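Local coordinates for protein Poly(A) RNA polymerase GLD2 (Rattus norvegicus, PDB 6LBK) that probably lengthens selected cytoplasmic RNAs by adding AMP units from ATP to their 3' ends, building poly(A) tails, and adds single nucleotides to certain microRNAs, at residues R77-L80 / Q81-Q85; L288-L291 / K292-T296; M304-V307 / R308-K311; D366-V370 / L371-A375. The protein carries 1 engineered substitution. One frame throughout, in Å; residues are numbered along the deposited sequence.

Contact 1 of 4, residues R77-L80 / Q81-Q85; sequences RAQL and QREIQ
Gln79 lays its amide across the ends of two residues one turn further along helix 67-85, Arg82 and Glu83. CG is anti to the backbone N (chi1 171°), and the bend at chi2 carries the amide forward, toward the following turn. NE2 gives the firm bond, 2.7 Å to Glu83 OE1. That carboxylate oxygen lies in the plane of the Gln79 amide, but it is met from above the carboxylate, the two planes being 57° apart. The other end of the amide, OE1, sits at the edge of the Arg82 guanidinium, with the flat groups turned 74° against each other; the bond from Arg82 NE to Gln79 OE1 is weak at 3.4 Å. Glu83 OE1 is gripped a second time by Tyr149 OH, so the carboxylate is tied to the loop after helix 128-144 as well.

Round the helix, Arg77 and Gln81 run side by side in the same direction. Here too the bond, Arg77 NH1 to Gln81 OE1 at 3.1 Å, is weak, and both groups have other partners: Arg77 forms a salt bridge with Glu74 and donates to Leu93 O, while Gln81 OE1 accepts from Leu93 N. Ile84 N reaches back to Leu80 O at 2.7 Å, and the side chains of this buried pair both rest on Leu93 of strand 91-96. The spacing is that of i to i+3 and i+4 neighbours on an amphipathic helix, here one laid against the edge strand of the sheet in the palm domain of a nucleotidyltransferase.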
loop_
_atom_site.group_PDB
_atom_site.type_symbol
_atom_site.label_atom_id
_atom_site.label_comp_id
_atom_site.label_asym_id
_atom_site.label_seq_id
_atom_site.Cartn_x
_atom_site.Cartn_y
_atom_site.Cartn_z
ATOM N N ARG A 77 16.186 9.257 5.440
ATOM C CA ARG A 77 15.535 10.235 4.568
ATOM C C ARG A 77 16.146 11.625 4.729
ATOM O O ARG A 77 16.461 12.299 3.740
ATOM C CB ARG A 77 14.038 10.312 4.872
ATOM C CG ARG A 77 13.323 11.281 3.947
ATOM C CD ARG A 77 12.151 11.984 4.575
ATOM N NE ARG A 77 12.520 12.748 5.758
ATOM C CZ ARG A 77 13.096 13.943 5.702
ATOM N NH1 ARG A 77 13.379 14.474 4.516
ATOM N NH2 ARG A 77 13.389 14.603 6.814
ATOM N N ALA A 78 16.304 12.078 5.972
ATOM C CA ALA A 78 16.907 13.385 6.213
ATOM C C ALA A 78 18.360 13.449 5.732
ATOM O O ALA A 78 18.764 14.442 5.102
ATOM C CB ALA A 78 16.812 13.718 7.692
ATOM N N GLN A 79 19.162 12.396 5.986
ATOM C CA GLN A 79 20.556 12.429 5.522
ATOM C C GLN A 79 20.625 12.457 4.006
ATOM O O GLN A 79 21.443 13.168 3.424
ATOM C CB GLN A 79 21.361 11.234 6.053
ATOM C CG GLN A 79 22.752 11.083 5.439
ATOM C CD GLN A 79 23.722 12.227 5.829
ATOM O OE1 GLN A 79 23.604 12.828 6.896
ATOM N NE2 GLN A 79 24.691 12.500 4.973
ATOM N N LEU A 80 19.774 11.696 3.346
ATOM C CA LEU A 80 19.814 11.694 1.899
ATOM C C LEU A 80 19.299 13.009 1.327
ATOM O O LEU A 80 19.792 13.461 0.297
ATOM C CB LEU A 80 19.038 10.498 1.361
ATOM C CG LEU A 80 19.809 9.194 1.567
ATOM C CD1 LEU A 80 19.120 8.059 0.828
ATOM C CD2 LEU A 80 21.272 9.317 1.109
ATOM N N GLN A 81 18.285 13.622 1.940
ATOM C CA GLN A 81 17.846 14.917 1.441
ATOM C C GLN A 81 18.989 15.921 1.491
ATOM O O GLN A 81 19.299 16.593 0.504
ATOM C CB GLN A 81 16.690 15.447 2.260
ATOM C CG GLN A 81 16.273 16.777 1.743
ATOM C CD GLN A 81 15.117 17.287 2.501
ATOM O OE1 GLN A 81 14.011 16.729 2.421
ATOM N NE2 GLN A 81 15.338 18.353 3.264
ATOM N N ARG A 82 19.621 16.028 2.652
ATOM C CA ARG A 82 20.816 16.838 2.787
ATOM C C ARG A 82 21.813 16.498 1.688
ATOM O O ARG A 82 22.383 17.386 1.039
ATOM C CB ARG A 82 21.389 16.571 4.172
ATOM C CG ARG A 82 22.429 17.467 4.657
ATOM C CD ARG A 82 22.590 17.106 6.082
ATOM N NE ARG A 82 23.659 16.147 6.338
ATOM C CZ ARG A 82 24.897 16.503 6.679
ATOM N NH1 ARG A 82 25.804 15.567 6.925
ATOM N NH2 ARG A 82 25.222 17.792 6.771
ATOM N N GLU A 83 22.027 15.207 1.460
ATOM C CA GLU A 83 23.031 14.783 0.496
ATOM C C GLU A 83 22.623 15.167 -0.937
ATOM O O GLU A 83 23.448 15.667 -1.713
ATOM C CB GLU A 83 23.255 13.273 0.664
ATOM C CG GLU A 83 24.622 12.761 0.231
ATOM C CD GLU A 83 25.677 12.537 1.354
ATOM O OE1 GLU A 83 25.397 11.937 2.413
ATOM O OE2 GLU A 83 26.826 12.935 1.140
ATOM N N ILE A 84 21.349 14.973 -1.290
ATOM C CA ILE A 84 20.827 15.260 -2.628
ATOM C C ILE A 84 20.829 16.753 -2.890
ATOM O O ILE A 84 20.977 17.193 -4.035
ATOM C CB ILE A 84 19.405 14.671 -2.783
ATOM C CG1 ILE A 84 19.457 13.158 -3.007
ATOM C CG2 ILE A 84 18.625 15.329 -3.927
ATOM C CD1 ILE A 84 18.090 12.447 -2.841
ATOM N N GLN A 85 20.696 17.551 -1.837
ATOM C CA GLN A 85 20.621 18.990 -1.996
ATOM C C GLN A 85 21.919 19.583 -2.489
ATOM O O GLN A 85 21.914 20.712 -2.998
ATOM C CB GLN A 85 20.172 19.622 -0.685
ATOM C CG GLN A 85 18.656 19.793 -0.670
ATOM C CD GLN A 85 18.076 20.134 0.680
ATOM O OE1 GLN A 85 18.773 20.152 1.697
ATOM N NE2 GLN A 85 16.774 20.425 0.694
#

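Contact 2 of 4, residues L288-L291 / K292-T296; sequences LGFL and KYYAT
The carbonyl oxygen of Lys292, whose own N-H goes back to Leu288 O at 2.9 Å, is held by two donors of Thr296. Thr296 N reaches Lys292 O at 2.9 Å, and Thr296 OG1 comes to the same oxygen from above the carbonyl plane. With chi1 at 74° the hydroxyl turns back along the helix instead of outward. Neighbouring rungs continue the ladder: Tyr293 N bonds to Gly289 O at 2.8 Å and Ala295 N to Leu291 O at 3.0 Å, while the backbone opens into a wider pi-type turn at 293-296.

The main side-chain meeting is between Phe290 and Tyr294, one turn apart. Phe290 CE1 comes up to the edge of the tyrosine ring, close to its plane, and lies 3.2 Å from Tyr294 CE2, a tight approach for two ring carbons. The planes stand 75° apart with centroids 5.2 Å from each other, so the rings meet obliquely. One face of Tyr294 is taken by its neighbour in sequence, since Tyr293 CD2 stands over the centre of that ring. Tyr294 is therefore met at an edge and over a face, and its OH is fixed by Met232 O; Tyr293 OH in turn bonds to His235 NE2. Leu288 and Leu291 leave on another side to pack on Trp358 of helix 344-363. This is ordinary helix-bundle packing: helix 283-297, in the PAP-associated region of a Cid1-family polymerase, directs its aromatic residues at helix 226-239.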
loop_
_atom_site.group_PDB
_atom_site.type_symbol
_atom_site.label_atom_id
_atom_site.label_comp_id
_atom_site.label_asym_id
_atom_site.label_seq_id
_atom_site.Cartn_x
_atom_site.Cartn_y
_atom_site.Cartn_z
ATOM N N LEU A 288 -12.317 -13.756 6.759
ATOM C CA LEU A 288 -13.092 -14.720 5.980
ATOM C C LEU A 288 -13.936 -14.008 4.927
ATOM O O LEU A 288 -13.914 -14.386 3.748
ATOM C CB LEU A 288 -13.968 -15.572 6.902
ATOM C CG LEU A 288 -13.600 -17.044 7.049
ATOM C CD1 LEU A 288 -14.681 -17.792 7.806
ATOM C CD2 LEU A 288 -13.389 -17.657 5.705
ATOM N N GLY A 289 -14.656 -12.948 5.325
ATOM C CA GLY A 289 -15.501 -12.243 4.373
ATOM C C GLY A 289 -14.709 -11.608 3.242
ATOM O O GLY A 289 -15.156 -11.567 2.098
ATOM N N PHE A 290 -13.522 -11.096 3.541
ATOM C CA PHE A 290 -12.724 -10.483 2.485
ATOM C C PHE A 290 -12.265 -11.527 1.482
ATOM O O PHE A 290 -12.243 -11.260 0.279
ATOM C CB PHE A 290 -11.539 -9.714 3.073
ATOM C CG PHE A 290 -10.481 -9.394 2.071
ATOM C CD1 PHE A 290 -10.549 -8.249 1.311
ATOM C CD2 PHE A 290 -9.415 -10.262 1.883
ATOM C CE1 PHE A 290 -9.562 -7.969 0.400
ATOM C CE2 PHE A 290 -8.440 -10.000 0.976
ATOM C CZ PHE A 290 -8.504 -8.840 0.233
ATOM N N LEU A 291 -11.843 -12.701 1.955
ATOM C CA LEU A 291 -11.484 -13.757 1.008
ATOM C C LEU A 291 -12.696 -14.209 0.193
ATOM O O LEU A 291 -12.596 -14.394 -1.030
ATOM C CB LEU A 291 -10.832 -14.920 1.746
ATOM C CG LEU A 291 -9.455 -14.650 2.376
ATOM C CD1 LEU A 291 -9.077 -15.833 3.264
ATOM C CD2 LEU A 291 -8.347 -14.411 1.307
ATOM N N LYS A 292 -13.855 -14.381 0.844
ATOM C CA LYS A 292 -15.057 -14.808 0.121
ATOM C C LYS A 292 -15.490 -13.774 -0.917
ATOM O O LYS A 292 -15.861 -14.130 -2.042
ATOM C CB LYS A 292 -16.208 -15.078 1.096
ATOM C CG LYS A 292 -17.505 -15.581 0.434
ATOM C CD LYS A 292 -18.666 -15.723 1.423
ATOM C CE LYS A 292 -19.915 -16.056 0.666
ATOM N NZ LYS A 292 -20.907 -16.864 1.488
ATOM N N TYR A 293 -15.420 -12.486 -0.568
ATOM C CA TYR A 293 -15.978 -11.451 -1.427
ATOM C C TYR A 293 -15.304 -11.447 -2.778
ATOM O O TYR A 293 -15.969 -11.392 -3.819
ATOM C CB TYR A 293 -15.858 -10.100 -0.739
ATOM C CG TYR A 293 -16.333 -8.928 -1.572
ATOM C CD1 TYR A 293 -17.684 -8.713 -1.814
ATOM C CD2 TYR A 293 -15.406 -8.000 -2.081
ATOM C CE1 TYR A 293 -18.102 -7.633 -2.564
ATOM C CE2 TYR A 293 -15.817 -6.915 -2.835
ATOM C CZ TYR A 293 -17.153 -6.725 -3.080
ATOM O OH TYR A 293 -17.532 -5.627 -3.838
ATOM N N TYR A 294 -13.980 -11.470 -2.785
ATOM C CA TYR A 294 -13.245 -11.455 -4.030
ATOM C C TYR A 294 -13.167 -12.837 -4.668
ATOM O O TYR A 294 -13.016 -12.926 -5.887
ATOM C CB TYR A 294 -11.858 -10.849 -3.778
ATOM C CG TYR A 294 -11.872 -9.337 -3.552
ATOM C CD1 TYR A 294 -12.289 -8.465 -4.546
ATOM C CD2 TYR A 294 -11.428 -8.783 -2.349
ATOM C CE1 TYR A 294 -12.285 -7.083 -4.349
ATOM C CE2 TYR A 294 -11.421 -7.397 -2.146
ATOM C CZ TYR A 294 -11.840 -6.560 -3.151
ATOM O OH TYR A 294 -11.861 -5.207 -2.936
ATOM N N ALA A 295 -13.292 -13.919 -3.884
ATOM C CA ALA A 295 -13.325 -15.261 -4.462
ATOM C C ALA A 295 -14.628 -15.553 -5.195
ATOM O O ALA A 295 -14.635 -16.360 -6.129
ATOM C CB ALA A 295 -13.101 -16.310 -3.374
ATOM N N THR A 296 -15.729 -14.956 -4.779
ATOM C CA THR A 296 -17.025 -15.402 -5.288
ATOM C C THR A 296 -17.908 -14.301 -5.853
ATOM O O THR A 296 -18.652 -14.562 -6.794
ATOM C CB THR A 296 -17.796 -16.116 -4.165
ATOM O OG1 THR A 296 -18.288 -15.155 -3.221
ATOM C CG2 THR A 296 -16.916 -17.146 -3.465
#

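Contact 3 of 4, residues M304-V307 / R308-K311; sequences MISV and REAK
Glu309 folds its side chain over the hydroxyl of Ser306, with CB and OE2 each 3.2 Å from Ser306 OG. The glutamate CG lies beside its own backbone N (chi1 -71°) and the chain then runs extended, a course that carries CB, CG and the carboxylate past the serine oxygen one after another. Underneath, Glu309 N donates to Ser306 OG at 2.9 Å. With chi1 at 170° this OG points beside the serine's own carbonyl carbon, toward the turn. A second group holds the same hydroxyl: Glu329 OE2, from strand 328-329, is hydrogen-bonded to Ser306 OG. Because the side chains of Glu309 and Glu329 also touch, the nearby negative charges may make one of these carboxylates easier to protonate. An alanine in place of Ser306 is likely to leave both Glu309 N and the carboxylate of Glu329 without the partner that ties turn to strand.

The backbone closes the loop with two bonds. Ser306 N meets Lys311 O at 3.0 Å, and Lys311 N meets Ser306 O at the same distance, 3.0 Å. Inside them, a weak bond runs from Ala310 N to Val307 O, and Ala310 takes up a left-handed helical backbone. Val307 O is also reached by Gln238 NE2, and Ile305 packs on Met232, so helix 226-239 lies against this end of the strand. Ala310 and Lys311 both face Ser306 across the antiparallel hydrogen-bonded pair; this is a G1 beta bulge at the turn of the hairpin formed by strands 303-306 and 311-314.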
loop_
_atom_site.group_PDB
_atom_site.type_symbol
_atom_site.label_atom_id
_atom_site.label_comp_id
_atom_site.label_asym_id
_atom_site.label_seq_id
_atom_site.Cartn_x
_atom_site.Cartn_y
_atom_site.Cartn_z
ATOM N N MET A 304 -14.847 -1.893 -11.636
ATOM C CA MET A 304 -13.623 -1.310 -11.119
ATOM C C MET A 304 -13.903 -0.798 -9.716
ATOM O O MET A 304 -15.008 -0.343 -9.394
ATOM C CB MET A 304 -13.087 -0.167 -11.991
ATOM C CG MET A 304 -13.765 1.169 -11.766
ATOM S SD MET A 304 -12.819 2.535 -12.482
ATOM C CE MET A 304 -13.797 3.915 -11.888
ATOM N N ILE A 305 -12.887 -0.913 -8.887
ATOM C CA ILE A 305 -12.955 -0.587 -7.468
ATOM C C ILE A 305 -12.552 0.868 -7.251
ATOM O O ILE A 305 -11.420 1.264 -7.569
ATOM C CB ILE A 305 -12.046 -1.532 -6.675
ATOM C CG1 ILE A 305 -12.750 -2.890 -6.501
ATOM C CG2 ILE A 305 -11.564 -0.882 -5.361
ATOM C CD1 ILE A 305 -11.780 -4.049 -6.440
ATOM N N SER A 306 -13.470 1.673 -6.708
ATOM C CA SER A 306 -13.231 3.097 -6.504
ATOM C C SER A 306 -13.330 3.386 -5.005
ATOM O O SER A 306 -14.439 3.506 -4.462
ATOM C CB SER A 306 -14.208 3.932 -7.292
ATOM O OG SER A 306 -14.106 5.282 -6.894
ATOM N N VAL A 307 -12.168 3.437 -4.333
ATOM C CA VAL A 307 -12.129 3.917 -2.954
ATOM C C VAL A 307 -12.538 5.390 -2.890
ATOM O O VAL A 307 -13.098 5.842 -1.882
ATOM C CB VAL A 307 -10.740 3.677 -2.328
ATOM C CG1 VAL A 307 -10.583 4.469 -1.031
ATOM C CG2 VAL A 307 -10.496 2.167 -2.056
ATOM N N ARG A 308 -12.250 6.172 -3.940
ATOM C CA ARG A 308 -12.679 7.567 -3.929
ATOM C C ARG A 308 -14.196 7.662 -3.840
ATOM O O ARG A 308 -14.733 8.547 -3.164
ATOM C CB ARG A 308 -12.173 8.309 -5.173
ATOM C CG ARG A 308 -12.613 9.783 -5.249
ATOM C CD ARG A 308 -12.160 10.487 -6.534
ATOM N NE ARG A 308 -13.312 10.844 -7.361
ATOM C CZ ARG A 308 -14.089 11.913 -7.164
ATOM N NH1 ARG A 308 -15.119 12.152 -7.966
ATOM N NH2 ARG A 308 -13.839 12.746 -6.159
ATOM N N GLU A 309 -14.906 6.752 -4.499
ATOM C CA GLU A 309 -16.360 6.792 -4.458
ATOM C C GLU A 309 -16.941 5.916 -3.359
ATOM O O GLU A 309 -18.132 6.041 -3.067
ATOM C CB GLU A 309 -16.919 6.344 -5.806
ATOM C CG GLU A 309 -16.687 7.341 -6.899
ATOM C CD GLU A 309 -17.040 6.784 -8.248
ATOM O OE1 GLU A 309 -18.237 6.543 -8.508
ATOM O OE2 GLU A 309 -16.103 6.539 -9.037
ATOM N N ALA A 310 -16.099 5.108 -2.699
ATOM C CA ALA A 310 -16.523 4.079 -1.744
ATOM C C ALA A 310 -17.528 3.125 -2.398
ATOM O O ALA A 310 -18.494 2.663 -1.777
ATOM C CB ALA A 310 -17.090 4.697 -0.466
ATOM N N LYS A 311 -17.287 2.828 -3.679
ATOM C CA LYS A 311 -18.247 2.072 -4.471
ATOM C C LYS A 311 -17.504 1.180 -5.454
ATOM O O LYS A 311 -16.318 1.393 -5.775
ATOM C CB LYS A 311 -19.200 3.004 -5.235
ATOM C CG LYS A 311 -20.198 3.741 -4.350
ATOM C CD LYS A 311 -21.109 4.677 -5.143
ATOM C CE LYS A 311 -22.197 5.239 -4.242
ATOM N NZ LYS A 311 -23.081 6.196 -4.935
#

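Contact 4 of 4, residues D366-V370 / L371-A375; sequences DLNSV and LPLRA
Leu373 drives its CD2 methyl into the hollow beside Leu367, 3.5 Å from Leu367 CB and about as near to CG and CD2 of the same residue. The two side chains cross at roughly a right angle, and the other branch takes part too: Leu373 CD1 lies 3.7 Å from Leu367 CD2. Leu367 presents this broad flank because its CG lies anti to the backbone N (chi1 -167°). The other wall of the notch is the amide of Asn368, whose ND2 is 4.1 Å from Leu373 CD2, so one methyl is wedged between an apolar and a polar neighbour. With Leu373 cut back to an alanine, the flank of Leu367 is likely to face a gap, and the Asn368 amide to lose the methyl packed beside it.

The same amide holds the backbone. Leu373 N gives a nearly straight bond to Asn368 OD1 at 3.2 Å, arriving well above the carbonyl plane and not on a lone pair. Two residues earlier, Leu371 N bonds to Leu367 O at 3.0 Å, while Leu371 O receives a CA-H contact from Asn368. At the start of the fold Asp366 OD1 accepts from Asn368 N, an Asx turn that also sets this asparagine; at its end Pro372 to Ala375 make a type I turn. Leu371 and Leu373 both bear on Leu59 of helix 51-63, while Val370 packs on Trp210 of helix 200-213. The chemistry is thus divided: leucines and a valine turn inward against helices, while side-chain oxygens of Asp366 and Asn368 take up backbone N-H groups that no regular helix or strand would satisfy.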
loop_
_atom_site.group_PDB
_atom_site.type_symbol
_atom_site.label_atom_id
_atom_site.label_comp_id
_atom_site.label_asym_id
_atom_site.label_seq_id
_atom_site.Cartn_x
_atom_site.Cartn_y
_atom_site.Cartn_z
ATOM N N ASP A 366 -8.279 -21.329 11.608
ATOM C CA ASP A 366 -6.939 -21.073 12.121
ATOM C C ASP A 366 -6.175 -20.321 11.039
ATOM O O ASP A 366 -6.272 -20.671 9.857
ATOM C CB ASP A 366 -6.256 -22.413 12.485
ATOM C CG ASP A 366 -4.927 -22.240 13.215
ATOM O OD1 ASP A 366 -4.175 -21.290 12.898
ATOM O OD2 ASP A 366 -4.633 -23.064 14.107
ATOM N N LEU A 367 -5.450 -19.261 11.437
ATOM C CA LEU A 367 -4.655 -18.492 10.476
ATOM C C LEU A 367 -3.586 -19.352 9.821
ATOM O O LEU A 367 -3.099 -19.002 8.746
ATOM C CB LEU A 367 -4.021 -17.267 11.138
ATOM C CG LEU A 367 -3.419 -16.222 10.186
ATOM C CD1 LEU A 367 -4.475 -15.571 9.347
ATOM C CD2 LEU A 367 -2.709 -15.179 10.968
ATOM N N ASN A 368 -3.195 -20.458 10.464
ATOM C CA ASN A 368 -2.237 -21.399 9.889
ATOM C C ASN A 368 -2.761 -22.088 8.628
ATOM O O ASN A 368 -1.967 -22.683 7.890
ATOM C CB ASN A 368 -1.849 -22.463 10.917
ATOM C CG ASN A 368 -0.565 -22.132 11.654
ATOM O OD1 ASN A 368 0.516 -22.119 11.059
ATOM N ND2 ASN A 368 -0.671 -21.892 12.964
ATOM N N SER A 369 -4.081 -22.092 8.398
ATOM C CA SER A 369 -4.614 -22.745 7.203
ATOM C C SER A 369 -4.281 -21.980 5.922
ATOM O O SER A 369 -4.202 -22.588 4.846
ATOM C CB SER A 369 -6.126 -22.918 7.333
ATOM O OG SER A 369 -6.436 -23.762 8.430
ATOM N N VAL A 370 -4.092 -20.665 6.014
ATOM C CA VAL A 370 -3.824 -19.842 4.841
ATOM C C VAL A 370 -2.464 -19.155 4.898
ATOM O O VAL A 370 -1.976 -18.695 3.851
ATOM C CB VAL A 370 -4.944 -18.795 4.636
ATOM C CG1 VAL A 370 -6.292 -19.523 4.518
ATOM C CG2 VAL A 370 -4.957 -17.768 5.783
ATOM N N LEU A 371 -1.820 -19.104 6.060
ATOM C CA LEU A 371 -0.552 -18.436 6.305
ATOM C C LEU A 371 0.158 -19.144 7.455
ATOM O O LEU A 371 -0.296 -19.061 8.604
ATOM C CB LEU A 371 -0.814 -16.967 6.649
ATOM C CG LEU A 371 0.202 -15.821 6.715
ATOM C CD1 LEU A 371 -0.529 -14.599 7.227
ATOM C CD2 LEU A 371 1.396 -16.095 7.613
ATOM N N PRO A 372 1.263 -19.843 7.202
ATOM C CA PRO A 372 2.040 -20.409 8.316
ATOM C C PRO A 372 2.531 -19.301 9.235
ATOM O O PRO A 372 3.317 -18.439 8.831
ATOM C CB PRO A 372 3.198 -21.129 7.611
ATOM C CG PRO A 372 3.204 -20.600 6.195
ATOM C CD PRO A 372 1.779 -20.271 5.893
ATOM N N LEU A 373 2.068 -19.333 10.492
ATOM C CA LEU A 373 2.429 -18.286 11.446
ATOM C C LEU A 373 3.898 -18.336 11.850
ATOM O O LEU A 373 4.406 -17.351 12.400
ATOM C CB LEU A 373 1.544 -18.365 12.700
ATOM C CG LEU A 373 0.229 -17.584 12.715
ATOM C CD1 LEU A 373 0.472 -16.078 12.613
ATOM C CD2 LEU A 373 -0.666 -18.058 11.601
ATOM N N ARG A 374 4.588 -19.455 11.587
ATOM C CA ARG A 374 6.015 -19.568 11.874
ATOM C C ARG A 374 6.885 -18.903 10.810
ATOM O O ARG A 374 8.046 -18.577 11.091
ATOM C CB ARG A 374 6.411 -21.045 12.015
ATOM C CG ARG A 374 5.541 -21.847 12.987
ATOM C CD ARG A 374 6.182 -23.174 13.403
ATOM N NE ARG A 374 6.216 -24.183 12.340
ATOM C CZ ARG A 374 5.281 -25.114 12.146
ATOM N NH1 ARG A 374 4.217 -25.168 12.934
ATOM N NH2 ARG A 374 5.405 -25.991 11.156
ATOM N N ALA A 375 6.355 -18.690 9.604
ATOM C CA ALA A 375 7.100 -18.090 8.506
ATOM C C ALA A 375 7.094 -16.568 8.533
ATOM O O ALA A 375 7.880 -15.948 7.808
ATOM C CB ALA A 375 6.544 -18.575 7.162
#

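All four are local and partly buried: contact 2 buries Leu288, Phe290, Leu291 and Tyr294, contact 1 only Leu80 and Ile84, its polar residues being more exposed. Contact 1 belongs to the palm, about 44 Å between centres from contact 2 and on the other side of the chain's centre. Contacts 2 and 3 share the PAP-associated region and touch where Tyr294 OH packs on Ile305 CD1; both also lean on helix 226-239. Contact 4 meets helices 200-213 and 344-363, as contact 2 does, with nearest atoms of the two about 5 Å apart. Charged and amide groups mark contact 1, aromatic rings contact 2, a gripped hydroxyl contact 3, and leucines with side-chain-to-backbone bonds contact 4.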